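Local coordinates for Iron(III) ABC transporter, periplasmic iron-compound-binding protein (Vibrio cholerae, PDB 3TEF), which probably captures ferric catecholate siderophores in the periplasm and delivers them to an ABC transporter for iron uptake, at residues Leu30-Ser35 with Ser265-Thr270; Gln120-Gly125 with Ala136-Val141; Gly86-Lys91 with Ala259-Ile264. All coordinates share one frame; numbering follows the deposited sequence.

Contact 1. Residues Leu30-Ser35 with Ser265-Thr270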
loop_
_atom_site.group_PDB
_atom_site.type_symbol
_atom_site.label_atom_id
_atom_site.label_comp_id
_atom_site.label_asym_id
_atom_site.label_seq_id
_atom_site.Cartn_x
_atom_site.Cartn_y
_atom_site.Cartn_z
ATOM N N LEU A 30 9.158 3.576 -3.612
ATOM C CA LEU A 30 10.278 4.256 -2.950
ATOM C C LEU A 30 10.638 3.598 -1.598
ATOM O O LEU A 30 11.816 3.358 -1.299
ATOM C CB LEU A 30 9.963 5.749 -2.794
ATOM C CG LEU A 30 11.081 6.624 -2.212
ATOM C CD1 LEU A 30 12.384 6.454 -2.971
ATOM C CD2 LEU A 30 10.644 8.082 -2.238
ATOM N N ASP A 31 9.621 3.285 -0.794
ATOM C CA ASP A 31 9.790 2.538 0.456
ATOM C C ASP A 31 10.583 1.247 0.234
ATOM O O ASP A 31 11.616 1.032 0.864
ATOM C CB ASP A 31 8.396 2.266 1.043
ATOM C CG ASP A 31 8.392 1.344 2.246
ATOM O OD1 ASP A 31 9.341 0.555 2.499
ATOM O OD2 ASP A 31 7.364 1.386 2.937
ATOM N N ALA A 32 10.123 0.381 -0.669
ATOM C CA ALA A 32 10.805 -0.901 -0.820
ATOM C C ALA A 32 12.210 -0.713 -1.390
ATOM O O ALA A 32 13.172 -1.342 -0.942
ATOM C CB ALA A 32 9.974 -1.862 -1.688
ATOM N N ILE A 33 12.338 0.192 -2.350
ATOM C CA ILE A 33 13.631 0.442 -2.984
ATOM C C ILE A 33 14.647 0.991 -1.971
ATOM O O ILE A 33 15.750 0.463 -1.832
ATOM C CB ILE A 33 13.483 1.339 -4.235
ATOM C CG1 ILE A 33 12.919 0.499 -5.393
ATOM C CG2 ILE A 33 14.814 1.956 -4.615
ATOM C CD1 ILE A 33 12.489 1.295 -6.612
ATOM N N ASP A 34 14.261 2.018 -1.236
ATOM C CA ASP A 34 15.137 2.538 -0.198
ATOM C C ASP A 34 15.444 1.488 0.880
ATOM O O ASP A 34 16.585 1.363 1.314
ATOM C CB ASP A 34 14.549 3.803 0.419
ATOM C CG ASP A 34 15.413 4.348 1.531
ATOM O OD1 ASP A 34 16.412 5.022 1.224
ATOM O OD2 ASP A 34 15.087 4.082 2.701
ATOM N N SER A 35 14.426 0.739 1.301
ATOM C CA SER A 35 14.582 -0.264 2.355
ATOM C C SER A 35 15.629 -1.324 2.013
ATOM O O SER A 35 16.342 -1.822 2.902
ATOM C CB SER A 35 13.245 -0.941 2.669
ATOM O OG SER A 35 12.323 -0.017 3.216
ATOM N N SER A 265 2.578 -1.921 -0.885
ATOM C CA SER A 265 3.591 -2.962 -0.996
ATOM C C SER A 265 4.987 -2.540 -0.515
ATOM O O SER A 265 5.971 -3.230 -0.768
ATOM C CB SER A 265 3.639 -3.551 -2.414
ATOM O OG SER A 265 2.436 -4.260 -2.708
ATOM N N GLY A 266 5.073 -1.428 0.213
ATOM C CA GLY A 266 6.349 -1.036 0.770
ATOM C C GLY A 266 6.831 -2.059 1.781
ATOM O O GLY A 266 6.032 -2.817 2.339
ATOM N N VAL A 267 8.136 -2.085 2.018
ATOM C CA VAL A 267 8.685 -2.911 3.100
ATOM C C VAL A 267 8.280 -2.376 4.483
ATOM O O VAL A 267 7.657 -3.095 5.281
ATOM C CB VAL A 267 10.209 -3.081 2.955
ATOM C CG1 VAL A 267 10.823 -3.739 4.201
ATOM C CG2 VAL A 267 10.530 -3.870 1.673
ATOM N N LYS A 268 8.593 -1.113 4.753
ATOM C CA LYS A 268 8.216 -0.505 6.028
ATOM C C LYS A 268 6.700 -0.476 6.151
ATOM O O LYS A 268 6.151 -0.678 7.232
ATOM C CB LYS A 268 8.763 0.919 6.151
ATOM C CG LYS A 268 10.268 1.032 5.980
ATOM C CD LYS A 268 11.002 0.158 6.953
ATOM C CE LYS A 268 12.497 0.436 6.921
ATOM N NZ LYS A 268 13.168 -0.077 8.152
ATOM N N ALA A 269 6.022 -0.248 5.025
ATOM C CA ALA A 269 4.572 -0.205 5.024
ATOM C C ALA A 269 3.989 -1.528 5.482
ATOM O O ALA A 269 3.086 -1.566 6.323
ATOM C CB ALA A 269 4.054 0.159 3.616
ATOM N N THR A 270 4.529 -2.617 4.947
ATOM C CA THR A 270 4.015 -3.940 5.255
ATOM C C THR A 270 4.315 -4.287 6.703
ATOM O O THR A 270 3.487 -4.873 7.385
ATOM C CB THR A 270 4.579 -4.998 4.298
ATOM O OG1 THR A 270 4.189 -4.668 2.961
ATOM C CG2 THR A 270 4.033 -6.370 4.660
#
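The buried N-terminus of helix 267-279, the last helix of this two-lobed binding protein, is seated on Asp31 of helix 27-35. Gly266 holds the N-cap position, and the first amides of the helix turn toward the Asp31 carboxylate. Both oxygens are used, each through its syn lone pair. Lys268 N donates to Asp31 OD1 at 2.9 Å with an N-H...O angle of 157°. Ala269 N donates to Asp31 OD2 at 3.0 Å, a more bent bond at 143°. These two bonds fix the rotation of the carboxylate. Asp31 reaches the amides because CG lies trans to its own backbone N (chi1 172°). A helix N-terminus would be expected to stabilise the negative charge. Tyr52 OH adds a weak hydrogen bond to OD2. The backbone is close as well, with Gly266 CA 3.4 Å from Asp31 OD2.

Beside the carboxylate, Val267 packs on helix 27-35. Its CG2 branch lies 4.0 Å from Ala32 CB, and its CB lies 3.7 Å from Ser35 CB. Ser35 OG turns back to its own helix and donates to Asp31 O at 2.7 Å. The aliphatic part of Lys268 runs past this hydroxyl, with CG 3.6 Å from Ser35 OG. The contact is typical of a buried carboxylate of one helix accepting from the first-turn amides of another.

Contact 2. Residues Gln120-Gly125 with Ala136-Val141; sequences QWRNLG and AKIEQV
Lys137 NZ is gripped by two groups: Gln140 OE1, one turn along the same helix, at 3.2 Å, and Glu271 of helix 267-279 through a salt bridge. CG of this lysine meets Trp121 across an antiparallel helix pair. Helices 113-128 and 131-154 form a helical hairpin, and the second of them is the long helix that joins the two lobes, as in other proteins of this family. The short segments run at 163° with their axes 11.0 Å apart. Large side chains therefore span the gap.

Trp121 takes the middle. Its CE3 lies 3.8 Å from Ile138 CG1, and the indole and the isoleucine branch lie alongside each other and point opposite ways. Val141 CG2 sits at the far edge of the indole, near its plane, 4.2 Å from CH2. Lys137 CG approaches the same six-membered ring obliquely, 4.0 Å from CZ3. The indole N-H is bonded to Ser265 O, and Trp114 meets Trp121 edge to face. Together these contacts restrict rotation of the indole.

On the flank, Arg122 is extended from CG to NE and reaches across the gap past Ile138. The guanidinium is tied to Glu135 by a salt bridge through NE and to Gln118 by a hydrogen bond from NH1. Held in this way, it presents one flat face to the isoleucine. The methyl carbon Ile138 CD1 rests over the centre of that face, 3.5 Å above the guanidinium plane and 3.6 Å from Arg122 CZ.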
loop_
_atom_site.group_PDB
_atom_site.type_symbol
_atom_site.label_atom_id
_atom_site.label_comp_id
_atom_site.label_asym_id
_atom_site.label_seq_id
_atom_site.Cartn_x
_atom_site.Cartn_y
_atom_site.Cartn_z
ATOM N N GLN A 120 6.533 -8.685 -5.724
ATOM C CA GLN A 120 7.075 -7.363 -6.025
ATOM C C GLN A 120 8.472 -7.237 -5.417
ATOM O O GLN A 120 9.386 -6.692 -6.056
ATOM C CB GLN A 120 6.180 -6.216 -5.505
ATOM C CG GLN A 120 4.701 -6.303 -5.886
ATOM C CD GLN A 120 4.484 -6.597 -7.373
ATOM O OE1 GLN A 120 4.051 -7.691 -7.747
ATOM N NE2 GLN A 120 4.772 -5.623 -8.214
ATOM N N TRP A 121 8.640 -7.711 -4.180
ATOM C CA TRP A 121 9.966 -7.660 -3.569
ATOM C C TRP A 121 10.930 -8.592 -4.308
ATOM O O TRP A 121 12.082 -8.239 -4.549
ATOM C CB TRP A 121 9.928 -8.002 -2.073
ATOM C CG TRP A 121 9.049 -7.113 -1.224
ATOM C CD1 TRP A 121 8.350 -5.998 -1.623
ATOM C CD2 TRP A 121 8.773 -7.284 0.168
ATOM N NE1 TRP A 121 7.659 -5.473 -0.554
ATOM C CE2 TRP A 121 7.897 -6.250 0.559
ATOM C CE3 TRP A 121 9.180 -8.224 1.129
ATOM C CZ2 TRP A 121 7.423 -6.123 1.866
ATOM C CZ3 TRP A 121 8.705 -8.101 2.432
ATOM C CH2 TRP A 121 7.836 -7.064 2.787
ATOM N N ARG A 122 10.455 -9.773 -4.691
ATOM C CA ARG A 122 11.298 -10.686 -5.460
ATOM C C ARG A 122 11.722 -10.073 -6.789
ATOM O O ARG A 122 12.856 -10.269 -7.232
ATOM C CB ARG A 122 10.633 -12.056 -5.642
ATOM C CG ARG A 122 10.721 -12.914 -4.373
ATOM C CD ARG A 122 10.089 -14.304 -4.523
ATOM N NE ARG A 122 10.291 -15.044 -3.279
ATOM C CZ ARG A 122 9.318 -15.448 -2.469
ATOM N NH1 ARG A 122 8.053 -15.209 -2.776
ATOM N NH2 ARG A 122 9.619 -16.095 -1.350
ATOM N N ASN A 123 10.829 -9.302 -7.408
ATOM C CA ASN A 123 11.180 -8.583 -8.630
ATOM C C ASN A 123 12.342 -7.615 -8.414
ATOM O O ASN A 123 13.274 -7.565 -9.220
ATOM C CB ASN A 123 9.970 -7.834 -9.199
ATOM C CG ASN A 123 8.995 -8.753 -9.907
ATOM O OD1 ASN A 123 9.300 -9.913 -10.173
ATOM N ND2 ASN A 123 7.813 -8.234 -10.223
ATOM N N LEU A 124 12.274 -6.835 -7.338
ATOM C CA LEU A 124 13.393 -5.989 -6.939
ATOM C C LEU A 124 14.662 -6.816 -6.705
ATOM O O LEU A 124 15.749 -6.442 -7.151
ATOM C CB LEU A 124 13.054 -5.186 -5.676
ATOM C CG LEU A 124 11.890 -4.207 -5.797
ATOM C CD1 LEU A 124 11.822 -3.353 -4.524
ATOM C CD2 LEU A 124 12.106 -3.324 -7.014
ATOM N N GLY A 125 14.529 -7.936 -6.004
ATOM C CA GLY A 125 15.680 -8.790 -5.754
ATOM C C GLY A 125 16.385 -9.200 -7.036
ATOM O O GLY A 125 17.621 -9.199 -7.107
ATOM N N ALA A 136 15.368 -13.242 2.977
ATOM C CA ALA A 136 15.445 -13.133 4.428
ATOM C C ALA A 136 14.286 -12.295 4.949
ATOM O O ALA A 136 13.639 -12.655 5.941
ATOM C CB ALA A 136 16.794 -12.529 4.873
ATOM N N LYS A 137 14.022 -11.178 4.269
ATOM C CA LYS A 137 12.946 -10.277 4.655
ATOM C C LYS A 137 11.599 -10.965 4.507
ATOM O O LYS A 137 10.741 -10.874 5.388
ATOM C CB LYS A 137 12.960 -9.014 3.796
ATOM C CG LYS A 137 12.163 -7.907 4.395
ATOM C CD LYS A 137 12.904 -7.423 5.624
ATOM C CE LYS A 137 12.029 -6.605 6.505
ATOM N NZ LYS A 137 12.768 -6.212 7.734
ATOM N N ILE A 138 11.414 -11.652 3.382
ATOM C CA ILE A 138 10.182 -12.392 3.164
ATOM C C ILE A 138 9.925 -13.426 4.263
ATOM O O ILE A 138 8.820 -13.502 4.800
ATOM C CB ILE A 138 10.132 -13.038 1.769
ATOM C CG1 ILE A 138 10.024 -11.939 0.705
ATOM C CG2 ILE A 138 8.979 -14.017 1.695
ATOM C CD1 ILE A 138 10.109 -12.445 -0.725
ATOM N N GLU A 139 10.946 -14.207 4.608
ATOM C CA GLU A 139 10.784 -15.225 5.640
ATOM C C GLU A 139 10.320 -14.593 6.947
ATOM O O GLU A 139 9.438 -15.131 7.634
ATOM C CB GLU A 139 12.087 -16.002 5.851
ATOM C CG GLU A 139 12.037 -16.963 7.040
ATOM C CD GLU A 139 13.114 -18.034 6.978
ATOM O OE1 GLU A 139 14.079 -17.868 6.199
ATOM O OE2 GLU A 139 12.996 -19.049 7.703
ATOM N N GLN A 140 10.914 -13.450 7.281
ATOM C CA GLN A 140 10.595 -12.732 8.510
ATOM C C GLN A 140 9.133 -12.288 8.529
ATOM O O GLN A 140 8.394 -12.556 9.477
ATOM C CB GLN A 140 11.517 -11.514 8.670
ATOM C CG GLN A 140 11.192 -10.648 9.876
ATOM C CD GLN A 140 12.081 -9.417 9.992
ATOM O OE1 GLN A 140 12.845 -9.085 9.079
ATOM N NE2 GLN A 140 11.977 -8.729 11.125
ATOM N N VAL A 141 8.720 -11.610 7.465
ATOM C CA VAL A 141 7.389 -11.024 7.408
ATOM C C VAL A 141 6.304 -12.095 7.254
ATOM O O VAL A 141 5.224 -11.997 7.842
ATOM C CB VAL A 141 7.301 -9.990 6.267
ATOM C CG1 VAL A 141 5.865 -9.515 6.091
ATOM C CG2 VAL A 141 8.241 -8.821 6.553
#

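Contact 3. Residues Gly86-Lys91 with Ala259-Ile264; sequences GPRASK and AWYIAI
Arg88 NH2 donates to Tyr261 O at 2.8 Å, nearly straight at 173°. The bond joins the loop after strand 82-85, in the lobe with the parallel sheet, to the C-terminal end of helix 257-262. Tyr261 O lies in the guanidinium plane, at its edge. The nitrogen stands above the carbonyl plane rather than on a lone pair. Arg88 NH1 adds a weak bond to Ile262 O at 3.2 Å. The Arg88 chain is extended from CG to NE, which carries the guanidinium across.

The tyrosine ring and the guanidinium stand 80° apart, with Arg88 NH2 over one ring face, offset toward the rim. Arg88 CZ is 5.1 Å from the Tyr261 ring centroid, a long and at most weak cation-pi pair. Ile262 CD1 lies over one guanidinium face, 3.9 Å from Arg88 NH2. Ile264 CD1 packs 3.7 Å from Arg88 NH1 and 3.8 Å from Pro87 CG.

Farther out, Arg177 makes a weak hydrogen bond to Tyr261 O, its NH2 close to that of Arg88, and Arg221 bonds the tyrosine hydroxyl. These basic groups around a tyrosine are consistent with a cleft for an anionic catecholate siderophore. An inverse gamma turn at Ala263 brings Ile264 toward the loop. Within the loop, Pro87 O ties down the turn carrying Arg88, accepting from Ser90 OG at 2.7 Å and Ser90 N at 3.2 Å.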
loop_
_atom_site.group_PDB
_atom_site.type_symbol
_atom_site.label_atom_id
_atom_site.label_comp_id
_atom_site.label_asym_id
_atom_site.label_seq_id
_atom_site.Cartn_x
_atom_site.Cartn_y
_atom_site.Cartn_z
ATOM N N GLY A 86 4.428 3.094 -9.052
ATOM C CA GLY A 86 3.330 2.471 -8.331
ATOM C C GLY A 86 2.070 2.440 -9.184
ATOM O O GLY A 86 2.067 2.906 -10.321
ATOM N N PRO A 87 0.983 1.898 -8.634
ATOM C CA PRO A 87 -0.216 1.743 -9.464
ATOM C C PRO A 87 -0.863 3.083 -9.832
ATOM O O PRO A 87 -1.542 3.165 -10.849
ATOM C CB PRO A 87 -1.154 0.907 -8.580
ATOM C CG PRO A 87 -0.618 1.064 -7.190
ATOM C CD PRO A 87 0.861 1.210 -7.337
ATOM N N ARG A 88 -0.653 4.118 -9.025
ATOM C CA ARG A 88 -1.281 5.409 -9.286
ATOM C C ARG A 88 -0.845 6.028 -10.617
ATOM O O ARG A 88 -1.623 6.736 -11.272
ATOM C CB ARG A 88 -1.003 6.382 -8.135
ATOM C CG ARG A 88 -1.866 6.101 -6.926
ATOM C CD ARG A 88 -1.484 7.004 -5.770
ATOM N NE ARG A 88 -2.364 6.808 -4.625
ATOM C CZ ARG A 88 -2.176 5.902 -3.669
ATOM N NH1 ARG A 88 -1.143 5.075 -3.715
ATOM N NH2 ARG A 88 -3.040 5.821 -2.666
ATOM N N ALA A 89 0.384 5.740 -11.031
ATOM C CA ALA A 89 0.944 6.342 -12.247
ATOM C C ALA A 89 0.826 5.412 -13.453
ATOM O O ALA A 89 1.366 5.700 -14.517
ATOM C CB ALA A 89 2.406 6.693 -12.034
ATOM N N SER A 90 0.132 4.299 -13.276
ATOM C CA SER A 90 0.197 3.233 -14.273
ATOM C C SER A 90 -0.425 3.596 -15.614
ATOM O O SER A 90 -0.077 2.997 -16.626
ATOM C CB SER A 90 -0.364 1.914 -13.712
ATOM O OG SER A 90 -1.723 2.043 -13.346
ATOM N N LYS A 91 -1.324 4.578 -15.651
ATOM C CA LYS A 91 -1.887 4.978 -16.941
ATOM C C LYS A 91 -0.810 5.586 -17.827
ATOM O O LYS A 91 -0.990 5.711 -19.044
ATOM C CB LYS A 91 -3.061 5.951 -16.783
ATOM C CG LYS A 91 -4.252 5.384 -16.019
ATOM C CD LYS A 91 -5.463 6.326 -16.079
ATOM C CE LYS A 91 -5.100 7.775 -15.737
ATOM N NZ LYS A 91 -4.624 7.975 -14.316
ATOM N N ALA A 259 0.825 3.453 5.429
ATOM C CA ALA A 259 1.185 2.060 5.230
ATOM C C ALA A 259 0.143 1.309 4.403
ATOM O O ALA A 259 0.503 0.500 3.556
ATOM C CB ALA A 259 1.395 1.355 6.555
ATOM N N TRP A 260 -1.139 1.562 4.678
ATOM C CA TRP A 260 -2.223 0.777 4.063
ATOM C C TRP A 260 -2.735 1.329 2.738
ATOM O O TRP A 260 -3.225 0.574 1.893
ATOM C CB TRP A 260 -3.411 0.651 5.027
ATOM C CG TRP A 260 -3.140 -0.200 6.241
ATOM C CD1 TRP A 260 -2.476 0.181 7.375
ATOM C CD2 TRP A 260 -3.554 -1.558 6.461
ATOM N NE1 TRP A 260 -2.431 -0.858 8.269
ATOM C CE2 TRP A 260 -3.089 -1.937 7.732
ATOM C CE3 TRP A 260 -4.253 -2.498 5.689
ATOM C CZ2 TRP A 260 -3.308 -3.210 8.265
ATOM C CZ3 TRP A 260 -4.479 -3.752 6.219
ATOM C CH2 TRP A 260 -4.006 -4.099 7.493
ATOM N N TYR A 261 -2.620 2.639 2.558
ATOM C CA TYR A 261 -3.291 3.303 1.451
ATOM C C TYR A 261 -2.309 3.936 0.453
ATOM O O TYR A 261 -2.493 3.853 -0.756
ATOM C CB TYR A 261 -4.264 4.347 2.012
ATOM C CG TYR A 261 -5.047 5.088 0.952
ATOM C CD1 TYR A 261 -6.047 4.450 0.227
ATOM C CD2 TYR A 261 -4.787 6.423 0.684
ATOM C CE1 TYR A 261 -6.769 5.134 -0.753
ATOM C CE2 TYR A 261 -5.504 7.119 -0.289
ATOM C CZ TYR A 261 -6.487 6.466 -0.997
ATOM O OH TYR A 261 -7.192 7.158 -1.956
ATOM N N ILE A 262 -1.257 4.560 0.974
ATOM C CA ILE A 262 -0.301 5.287 0.140
ATOM C C ILE A 262 0.870 4.432 -0.341
ATOM O O ILE A 262 1.125 4.329 -1.544
ATOM C CB ILE A 262 0.270 6.530 0.875
ATOM C CG1 ILE A 262 -0.855 7.517 1.244
ATOM C CG2 ILE A 262 1.357 7.205 0.030
ATOM C CD1 ILE A 262 -1.537 8.158 0.062
ATOM N N ALA A 263 1.577 3.814 0.598
ATOM C CA ALA A 263 2.863 3.187 0.315
ATOM C C ALA A 263 2.652 1.722 -0.007
ATOM O O ALA A 263 3.193 0.824 0.646
ATOM C CB ALA A 263 3.807 3.343 1.521
ATOM N N ILE A 264 1.857 1.490 -1.041
ATOM C CA ILE A 264 1.420 0.140 -1.382
ATOM C C ILE A 264 2.589 -0.813 -1.618
ATOM O O ILE A 264 3.470 -0.555 -2.440
ATOM C CB ILE A 264 0.522 0.190 -2.616
ATOM C CG1 ILE A 264 -0.762 0.968 -2.298
ATOM C CG2 ILE A 264 0.229 -1.219 -3.118
ATOM C CD1 ILE A 264 -1.540 1.401 -3.542
#

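How the contacts relate
Contacts 1 and 2 are buried and contact 3 is a surface contact. The first two adjoin, their centres about 10 Å apart: Val267 CA lies 3.7 Å from Trp121 CZ2, and Ala32 packs on Leu124. Helix 27-35, the start of helix 267-279 and the hairpin thus meet one another. Contact 3 borders contact 1 along the chain, because helix 257-262 and helix 267-279 are consecutive, joined by a short turn, and Ala269 CB packs on Ala263 O. Contacts 2 and 3 do not touch. The chemistry differs with place. A carboxylate accepts from a helix start in contact 1, a guanidinium donates to a helix end in contact 3, and apolar packing dominates contact 2.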